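Local coordinates for SusD superfamily protein (Bacteroides fragilis, PDB 3L22) that probably binds sugars at the outer membrane as a SusD-family protein, and binds zinc ions, at residues Q118-Y130 with H197-V210. Residues are numbered along the deposited sequence; the frame is centred on the assembly and turned at random.
With ZN (zinc ion), chain B; EDO (1,2-ethanediol), chain Z.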
loop_
_atom_site.group_PDB
_atom_site.type_symbol
_atom_site.label_atom_id
_atom_site.label_comp_id
_atom_site.label_asym_id
_atom_site.label_seq_id
_atom_site.Cartn_x
_atom_site.Cartn_y
_atom_site.Cartn_z
ATOM N N GLN A 118 -0.787 9.497 -18.192
ATOM C CA GLN A 118 -0.820 8.140 -17.644
ATOM C C GLN A 118 -0.231 8.123 -16.212
ATOM O O GLN A 118 -0.697 7.393 -15.336
ATOM C CB GLN A 118 -0.095 7.198 -18.616
ATOM C CG GLN A 118 -0.889 7.000 -19.918
ATOM C CD GLN A 118 -0.141 6.196 -20.969
ATOM O OE1 GLN A 118 0.863 5.558 -20.661
ATOM N NE2 GLN A 118 -0.598 6.269 -22.235
ATOM N N GLU A 119 0.746 8.984 -15.959
ATOM C CA GLU A 119 1.276 9.133 -14.597
ATOM C C GLU A 119 0.242 9.703 -13.645
ATOM O O GLU A 119 0.079 9.200 -12.527
ATOM C CB GLU A 119 2.535 10.017 -14.541
ATOM C CG GLU A 119 3.761 9.254 -15.022
ATOM C CD GLU A 119 5.075 10.003 -14.733
ATOM O OE1 GLU A 119 5.162 10.834 -13.770
ATOM O OE2 GLU A 119 6.017 9.742 -15.503
ATOM N N ALA A 120 -0.464 10.730 -14.097
ATOM C CA ALA A 120 -1.475 11.367 -13.260
ATOM C C ALA A 120 -2.619 10.371 -12.955
ATOM O O ALA A 120 -3.098 10.292 -11.831
ATOM C CB ALA A 120 -1.996 12.625 -13.936
ATOM N N LYS A 121 -3.044 9.612 -13.962
ATOM C CA LYS A 121 -4.052 8.577 -13.761
ATOM C C LYS A 121 -3.627 7.495 -12.759
ATOM O O LYS A 121 -4.436 7.033 -11.957
ATOM C CB LYS A 121 -4.487 7.973 -15.101
ATOM C CG LYS A 121 -5.352 8.934 -15.946
ATOM C CD LYS A 121 -5.892 8.189 -17.174
ATOM C CE LYS A 121 -6.682 9.127 -18.053
ATOM N NZ LYS A 121 -7.210 8.398 -19.239
ATOM N N PHE A 122 -2.350 7.121 -12.780
ATOM C CA PHE A 122 -1.803 6.181 -11.808
ATOM C C PHE A 122 -1.984 6.713 -10.364
ATOM O O PHE A 122 -2.420 5.975 -9.502
ATOM C CB PHE A 122 -0.325 5.898 -12.071
ATOM C CG PHE A 122 0.322 5.105 -10.996
ATOM C CD1 PHE A 122 0.240 3.702 -11.009
ATOM C CD2 PHE A 122 0.947 5.731 -9.917
ATOM C CE1 PHE A 122 0.808 2.952 -10.010
ATOM C CE2 PHE A 122 1.506 4.975 -8.899
ATOM C CZ PHE A 122 1.418 3.561 -8.958
ATOM N N VAL A 123 -1.650 7.984 -10.132
ATOM C CA VAL A 123 -1.807 8.602 -8.822
ATOM C C VAL A 123 -3.289 8.581 -8.373
ATOM O O VAL A 123 -3.573 8.185 -7.251
ATOM C CB VAL A 123 -1.209 10.003 -8.789
ATOM C CG1 VAL A 123 -1.484 10.704 -7.472
ATOM C CG2 VAL A 123 0.311 9.925 -9.042
ATOM N N ARG A 124 -4.221 8.898 -9.278
ATOM C CA ARG A 124 -5.648 8.817 -8.938
ATOM C C ARG A 124 -6.055 7.380 -8.636
ATOM O O ARG A 124 -6.770 7.131 -7.666
ATOM C CB ARG A 124 -6.484 9.375 -10.059
ATOM C CG ARG A 124 -7.977 9.397 -9.772
ATOM C CD ARG A 124 -8.686 10.280 -10.801
ATOM N NE ARG A 124 -8.657 9.699 -12.128
ATOM C CZ ARG A 124 -9.052 10.346 -13.233
ATOM N NH1 ARG A 124 -9.541 11.600 -13.189
ATOM N NH2 ARG A 124 -9.040 9.702 -14.386
ATOM N N ALA A 125 -5.530 6.440 -9.416
ATOM C CA ALA A 125 -5.832 5.026 -9.248
ATOM C C ALA A 125 -5.354 4.510 -7.878
ATOM O O ALA A 125 -6.097 3.810 -7.153
ATOM C CB ALA A 125 -5.196 4.199 -10.413
ATOM N N LEU A 126 -4.141 4.906 -7.502
ATOM C CA LEU A 126 -3.595 4.530 -6.219
ATOM C C LEU A 126 -4.416 5.094 -5.034
ATOM O O LEU A 126 -4.668 4.393 -4.010
ATOM C CB LEU A 126 -2.113 4.968 -6.149
ATOM C CG LEU A 126 -1.252 4.358 -5.054
ATOM C CD1 LEU A 126 -1.262 2.793 -5.065
ATOM C CD2 LEU A 126 0.200 4.899 -5.091
ATOM N N ALA A 127 -4.841 6.346 -5.163
ATOM C CA ALA A 127 -5.617 6.978 -4.104
ATOM C C ALA A 127 -6.934 6.222 -3.897
ATOM O O ALA A 127 -7.280 5.827 -2.766
ATOM C CB ALA A 127 -5.857 8.435 -4.436
ATOM N N TYR A 128 -7.646 5.955 -4.995
ATOM C CA TYR A 128 -8.885 5.168 -4.915
ATOM C C TYR A 128 -8.651 3.754 -4.389
ATOM O O TYR A 128 -9.500 3.209 -3.672
ATOM C CB TYR A 128 -9.626 5.133 -6.267
ATOM C CG TYR A 128 -10.469 6.365 -6.483
ATOM C CD1 TYR A 128 -11.564 6.620 -5.657
ATOM C CD2 TYR A 128 -10.165 7.305 -7.482
ATOM C CE1 TYR A 128 -12.340 7.750 -5.809
ATOM C CE2 TYR A 128 -10.965 8.461 -7.651
ATOM C CZ TYR A 128 -12.045 8.668 -6.802
ATOM O OH TYR A 128 -12.832 9.779 -6.897
ATOM N N TYR A 129 -7.518 3.148 -4.749
ATOM C CA TYR A 129 -7.216 1.806 -4.293
ATOM C C TYR A 129 -7.131 1.725 -2.756
ATOM O O TYR A 129 -7.671 0.801 -2.129
ATOM C CB TYR A 129 -5.905 1.306 -4.953
ATOM C CG TYR A 129 -5.327 0.095 -4.290
ATOM C CD1 TYR A 129 -5.758 -1.181 -4.640
ATOM C CD2 TYR A 129 -4.345 0.210 -3.333
ATOM C CE1 TYR A 129 -5.241 -2.311 -4.044
ATOM C CE2 TYR A 129 -3.810 -0.937 -2.704
ATOM C CZ TYR A 129 -4.254 -2.181 -3.070
ATOM O OH TYR A 129 -3.727 -3.317 -2.485
ATOM N N TYR A 130 -6.427 2.686 -2.158
ATOM C CA TYR A 130 -6.340 2.716 -0.703
ATOM C C TYR A 130 -7.703 3.003 -0.021
ATOM O O TYR A 130 -8.032 2.343 0.964
ATOM C CB TYR A 130 -5.227 3.657 -0.243
ATOM C CG TYR A 130 -3.834 3.091 -0.506
ATOM C CD1 TYR A 130 -3.431 1.899 0.083
ATOM C CD2 TYR A 130 -2.924 3.772 -1.302
ATOM C CE1 TYR A 130 -2.160 1.385 -0.120
ATOM C CE2 TYR A 130 -1.659 3.272 -1.534
ATOM C CZ TYR A 130 -1.271 2.087 -0.924
ATOM O OH TYR A 130 -0.022 1.578 -1.131
ATOM N N HIS A 197 8.660 8.156 -9.955
ATOM C CA HIS A 197 7.519 8.331 -10.872
ATOM C C HIS A 197 6.978 6.958 -11.190
ATOM O O HIS A 197 7.725 5.976 -11.134
ATOM C CB HIS A 197 7.926 9.011 -12.201
ATOM C CG HIS A 197 8.220 10.472 -12.084
ATOM N ND1 HIS A 197 8.250 11.317 -13.173
ATOM C CD2 HIS A 197 8.502 11.242 -11.007
ATOM C CE1 HIS A 197 8.522 12.545 -12.776
ATOM N NE2 HIS A 197 8.682 12.529 -11.462
ATOM N N ALA A 198 5.692 6.896 -11.533
ATOM C CA ALA A 198 5.058 5.674 -11.987
ATOM C C ALA A 198 5.631 5.167 -13.306
ATOM O O ALA A 198 5.638 5.883 -14.316
ATOM C CB ALA A 198 3.520 5.863 -12.139
ATOM N N THR A 199 6.131 3.942 -13.266
ATOM C CA THR A 199 6.570 3.208 -14.435
ATOM C C THR A 199 5.480 2.240 -14.881
ATOM O O THR A 199 4.485 2.041 -14.175
ATOM C CB THR A 199 7.817 2.395 -14.102
ATOM O OG1 THR A 199 7.569 1.584 -12.928
ATOM C CG2 THR A 199 9.039 3.326 -13.908
ATOM N N GLN A 200 5.681 1.616 -16.036
ATOM C CA GLN A 200 4.824 0.532 -16.455
ATOM C C GLN A 200 4.791 -0.554 -15.390
ATOM O O GLN A 200 3.707 -1.057 -15.049
ATOM C CB GLN A 200 5.281 -0.031 -17.806
ATOM C CG GLN A 200 5.117 1.011 -18.916
ATOM C CD GLN A 200 5.366 0.459 -20.291
ATOM O OE1 GLN A 200 5.106 -0.730 -20.538
ATOM N NE2 GLN A 200 5.905 1.301 -21.193
ATOM N N ALA A 201 5.951 -0.893 -14.815
ATOM C CA ALA A 201 6.002 -1.869 -13.690
ATOM C C ALA A 201 5.138 -1.477 -12.497
ATOM O O ALA A 201 4.456 -2.323 -11.928
ATOM C CB ALA A 201 7.452 -2.082 -13.227
ATOM N N ALA A 202 5.163 -0.210 -12.105
ATOM C CA ALA A 202 4.316 0.256 -11.010
ATOM C C ALA A 202 2.803 0.106 -11.316
ATOM O O ALA A 202 2.015 -0.328 -10.471
ATOM C CB ALA A 202 4.641 1.723 -10.691
ATOM N N ALA A 203 2.414 0.513 -12.516
ATOM C CA ALA A 203 1.044 0.412 -12.958
ATOM C C ALA A 203 0.589 -1.064 -12.957
ATOM O O ALA A 203 -0.521 -1.385 -12.539
ATOM C CB ALA A 203 0.896 1.031 -14.343
ATOM N N ASN A 204 1.458 -1.943 -13.442
ATOM C CA ASN A 204 1.168 -3.371 -13.478
ATOM C C ASN A 204 1.103 -4.013 -12.100
ATOM O O ASN A 204 0.297 -4.922 -11.871
ATOM C CB ASN A 204 2.183 -4.090 -14.376
ATOM C CG ASN A 204 1.882 -3.906 -15.868
ATOM O OD1 ASN A 204 0.736 -4.019 -16.266
ATOM N ND2 ASN A 204 2.920 -3.666 -16.696
HETATM N N MSE A 205 1.912 -3.519 -11.165
HETATM C CA MSE A 205 1.820 -3.974 -9.772
HETATM C C MSE A 205 0.446 -3.607 -9.192
HETATM O O MSE A 205 -0.181 -4.429 -8.527
HETATM C CB MSE A 205 2.931 -3.368 -8.902
HETATM C CG MSE A 205 4.287 -3.982 -9.130
HETATM SE SE MSE A 205 4.300 -5.882 -8.662
HETATM C CE MSE A 205 4.023 -5.682 -6.706
ATOM N N LEU A 206 -0.021 -2.383 -9.449
ATOM C CA LEU A 206 -1.320 -1.963 -8.919
ATOM C C LEU A 206 -2.445 -2.797 -9.580
ATOM O O LEU A 206 -3.409 -3.200 -8.924
ATOM C CB LEU A 206 -1.567 -0.454 -9.130
ATOM C CG LEU A 206 -2.809 0.154 -8.472
ATOM C CD1 LEU A 206 -2.946 -0.266 -6.994
ATOM C CD2 LEU A 206 -2.821 1.689 -8.619
ATOM N N LYS A 207 -2.307 -3.022 -10.881
ATOM C CA LYS A 207 -3.263 -3.803 -11.634
ATOM C C LYS A 207 -3.273 -5.235 -11.060
ATOM O O LYS A 207 -4.325 -5.795 -10.795
ATOM C CB LYS A 207 -2.860 -3.785 -13.100
ATOM C CG LYS A 207 -3.836 -4.371 -14.078
ATOM C CD LYS A 207 -3.379 -4.208 -15.558
ATOM C CE LYS A 207 -3.351 -2.773 -16.041
ATOM N NZ LYS A 207 -3.273 -2.660 -17.534
HETATM N N MSE A 208 -2.107 -5.789 -10.775
HETATM C CA MSE A 208 -2.082 -7.092 -10.159
HETATM C C MSE A 208 -2.798 -7.117 -8.812
HETATM O O MSE A 208 -3.583 -8.029 -8.571
HETATM C CB MSE A 208 -0.675 -7.629 -9.997
HETATM C CG MSE A 208 -0.671 -8.972 -9.284
HETATM SE SE MSE A 208 0.976 -10.014 -9.451
HETATM C CE MSE A 208 2.035 -8.710 -8.972
ATOM N N ARG A 209 -2.529 -6.139 -7.946
ATOM C CA ARG A 209 -3.208 -6.075 -6.669
ATOM C C ARG A 209 -4.718 -6.004 -6.815
ATOM O O ARG A 209 -5.447 -6.659 -6.067
ATOM C CB ARG A 209 -2.729 -4.882 -5.832
ATOM C CG ARG A 209 -1.322 -5.045 -5.286
ATOM C CD ARG A 209 -1.176 -4.137 -4.071
ATOM N NE ARG A 209 0.147 -4.004 -3.488
ATOM C CZ ARG A 209 0.428 -3.216 -2.461
ATOM N NH1 ARG A 209 -0.533 -2.488 -1.872
ATOM N NH2 ARG A 209 1.659 -3.165 -1.993
ATOM N N VAL A 210 -5.183 -5.209 -7.764
ATOM C CA VAL A 210 -6.592 -5.067 -7.982
ATOM C C VAL A 210 -7.186 -6.398 -8.435
ATOM O O VAL A 210 -8.189 -6.842 -7.904
ATOM C CB VAL A 210 -6.898 -3.940 -8.993
ATOM C CG1 VAL A 210 -8.347 -3.994 -9.484
ATOM C CG2 VAL A 210 -6.587 -2.581 -8.349
HETATM ZN ZN ZN B . 7.694 10.858 -15.034
HETATM C C1 EDO Z . -6.909 -3.804 -18.543
HETATM O O1 EDO Z . -5.505 -3.981 -18.679
HETATM C C2 EDO Z . -7.359 -2.812 -17.500
HETATM O O2 EDO Z . -6.337 -2.022 -16.918
HETATM O O HOH W 1 6.416 7.278 -16.440
HETATM O O HOH W 2 -5.120 -5.510 -3.103
HETATM O O HOH W 3 0.527 -0.722 0.304
HETATM O O HOH W 4 9.004 9.553 -15.647
HETATM O O HOH W 5 7.740 12.636 -16.418
#
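Glu-119 and His-197 share a zinc ion. Glu-119 OE2 binds the metal at 2.1 Å and His-197 ND1 at 2.0 Å; two waters complete the four ligands found. The carboxylate and imidazole planes stand 70° apart. Outside partners steady both ligands: Tyr-29 OH hydrogen-bonds to Glu-119 OE1, and Asn-26 OD1 to His-197 NE2. Another water donates to Glu-119 OE2 and to the carbonyl of Ala-198.

One turn on, Phe-122 has CG anti to its backbone N (chi1 172°), which lays one face of the ring against Ala-198. Ala-198 CB makes a CH-pi contact over that face of the Phe-122 ring, 3.8 Å from its centroid. Ala-202 O meets the ring edge, 3.5 Å from Phe-122 CE1. Ala-125 and Leu-126 follow, and here Leu-206 enters as a knob into a hole formed by Phe-122, Ala-125, Leu-126 and Tyr-129. Helices 113-131 and 200-213 run roughly parallel, their segments crossing at 29°, within the alpha-helical, TPR-related fold of SusD proteins. Leu-206 splits its branches: CD2 packs against Ala-125 CB at 3.9 Å, while CD1 lies over one face of the Tyr-129 ring, 3.9 Å from its centroid.

Arg-209 crosses Tyr-129 at about a right angle. Arg-209 NH1 gives Tyr-129 OH a weak but fairly straight hydrogen bond, 3.4 Å long, with the hydroxyl at the guanidinium edge. A water bonded more closely to Tyr-129 OH donates to Arg-209 O. Arg-209 NE forms a salt bridge with Glu-329 of helix 327-339. Tyr-130 OH reaches Arg-209 NH1 through a water, which accepts from NH1 at 3.0 Å.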